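Local coordinates for putative glutathione S-transferase (Sinorhizobium meliloti, PDB 4MDC), which probably acts as a homodimeric glutathione transferase, conjugating the thiol of glutathione to electrophilic substrates, at residues B[160-163]-B[164-168]. Sequence-based numbering, arbitrary orientation.
Sequences LRTS and RSNIR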
loop_
_atom_site.group_PDB
_atom_site.type_symbol
_atom_site.label_atom_id
_atom_site.label_comp_id
_atom_site.label_asym_id
_atom_site.label_seq_id
_atom_site.Cartn_x
_atom_site.Cartn_y
_atom_site.Cartn_z
ATOM N N LEU B 160 -2.032 -22.113 6.368
ATOM C CA LEU B 160 -3.216 -21.907 7.222
ATOM C C LEU B 160 -2.827 -21.628 8.648
ATOM O O LEU B 160 -3.378 -20.749 9.294
ATOM C CB LEU B 160 -4.169 -23.106 7.248
ATOM C CG LEU B 160 -5.004 -23.325 6.005
ATOM C CD1 LEU B 160 -5.879 -24.558 6.161
ATOM C CD2 LEU B 160 -5.849 -22.123 5.743
ATOM N N ARG B 161 -1.907 -22.424 9.174
ATOM C CA ARG B 161 -1.532 -22.264 10.565
ATOM C C ARG B 161 -0.897 -20.919 10.853
ATOM O O ARG B 161 -1.210 -20.314 11.846
ATOM C CB ARG B 161 -0.637 -23.425 10.999
ATOM C CG ARG B 161 -0.231 -23.418 12.443
ATOM C CD ARG B 161 0.464 -24.727 12.705
ATOM N NE ARG B 161 1.715 -24.848 11.966
ATOM C CZ ARG B 161 2.018 -25.744 11.009
ATOM N NH1 ARG B 161 1.154 -26.678 10.592
ATOM N NH2 ARG B 161 3.234 -25.696 10.460
ATOM N N THR B 162 0.013 -20.499 9.991
ATOM C CA THR B 162 0.709 -19.232 10.147
ATOM C C THR B 162 -0.320 -18.100 10.106
ATOM O O THR B 162 -0.313 -17.230 10.981
ATOM C CB THR B 162 1.791 -19.048 9.069
ATOM O OG1 THR B 162 2.734 -20.099 9.185
ATOM C CG2 THR B 162 2.578 -17.737 9.271
ATOM N N SER B 163 -1.174 -18.104 9.082
ATOM C CA SER B 163 -2.148 -17.031 8.925
ATOM C C SER B 163 -3.096 -16.939 10.105
ATOM O O SER B 163 -3.355 -15.878 10.629
ATOM C CB SER B 163 -2.985 -17.249 7.689
ATOM O OG SER B 163 -2.170 -17.386 6.585
ATOM N N ARG B 164 -3.612 -18.086 10.531
ATOM C CA ARG B 164 -4.461 -18.147 11.720
ATOM C C ARG B 164 -3.771 -17.652 12.980
ATOM O O ARG B 164 -4.414 -17.002 13.810
ATOM C CB ARG B 164 -5.007 -19.559 11.948
ATOM C CG ARG B 164 -6.084 -19.889 10.929
ATOM C CD ARG B 164 -6.476 -21.348 10.889
ATOM N NE ARG B 164 -7.622 -21.480 9.999
ATOM C CZ ARG B 164 -8.019 -22.608 9.447
ATOM N NH1 ARG B 164 -7.345 -23.740 9.662
ATOM N NH2 ARG B 164 -9.097 -22.585 8.696
ATOM N N SER B 165 -2.512 -18.021 13.179
ATOM C CA SER B 165 -1.796 -17.592 14.381
ATOM C C SER B 165 -1.641 -16.061 14.423
ATOM O O SER B 165 -1.381 -15.503 15.496
ATOM C CB SER B 165 -0.401 -18.235 14.473
ATOM O OG SER B 165 0.515 -17.598 13.576
ATOM N N ASN B 166 -1.775 -15.385 13.279
ATOM C CA ASN B 166 -1.615 -13.916 13.241
ATOM C C ASN B 166 -2.914 -13.137 13.508
ATOM O O ASN B 166 -2.900 -11.904 13.637
ATOM C CB ASN B 166 -1.046 -13.490 11.893
ATOM C CG ASN B 166 0.430 -13.848 11.736
ATOM O OD1 ASN B 166 1.149 -13.938 12.700
ATOM N ND2 ASN B 166 0.859 -14.099 10.511
ATOM N N ILE B 167 -4.040 -13.851 13.551
ATOM C CA ILE B 167 -5.334 -13.232 13.704
ATOM C C ILE B 167 -5.463 -12.540 15.036
ATOM O O ILE B 167 -5.953 -11.409 15.093
ATOM C CB ILE B 167 -6.465 -14.231 13.524
ATOM C CG1 ILE B 167 -6.570 -14.621 12.077
ATOM C CG2 ILE B 167 -7.819 -13.659 13.971
ATOM C CD1 ILE B 167 -7.471 -15.804 11.843
ATOM N N ARG B 168 -5.024 -13.179 16.103
ATOM C CA ARG B 168 -5.304 -12.636 17.407
ATOM C C ARG B 168 -4.691 -11.232 17.622
ATOM O O ARG B 168 -5.334 -10.352 18.178
ATOM C CB ARG B 168 -4.861 -13.564 18.499
ATOM C CG ARG B 168 -5.364 -13.056 19.849
ATOM C CD ARG B 168 -5.065 -14.051 20.931
ATOM N NE ARG B 168 -5.951 -13.929 22.090
ATOM C CZ ARG B 168 -5.536 -13.713 23.336
ATOM N NH1 ARG B 168 -4.238 -13.534 23.587
ATOM N NH2 ARG B 168 -6.420 -13.665 24.349
#
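Arg164 lies alongside Leu160, one helical turn earlier, the two side chains pointing the same way. With CG beside the backbone N (chi1 -73°), Arg164 CB and CG each pass 3.3 Å from Leu160 O, the carbonyl that takes the bond from Arg164 N at 2.9 Å. Arg164 CD follows at 3.5 Å from the same Leu160 O. The extended chain then brings the guanidinium against the leucine: Leu160 CD2 sits over the centre of one face, and Arg164 NH1 comes 3.9 Å from Leu160 CD1. At the tip, NH2 forms a salt bridge with Glu208. One residue on, Ser165 N bonds to Arg161 O, while Ser165 OG, lying between its own backbone N and carbonyl carbon (chi1 76°), donates to Thr162 O at 2.7 Å. Asn166 N reaches Ser163 O at 3.1 Å, from well above the carbonyl plane, and Thr162 O only weakly. Asn166 ND2 donates a hydrogen bond to Asp131 O on helix 111-145, where Val132 touches both Asn166 and Ile167. A leucine in place of Asn166 would probably leave Asp131 O without this amide donor and weaken the tie between the helices. Two kinds of bond thus meet in 164-168: local N-H and hydroxyl donors serve the carbonyls of 160-163, whereas the polar ends of Arg164 and Asn166 bond to other parts of the C-terminal helical domain.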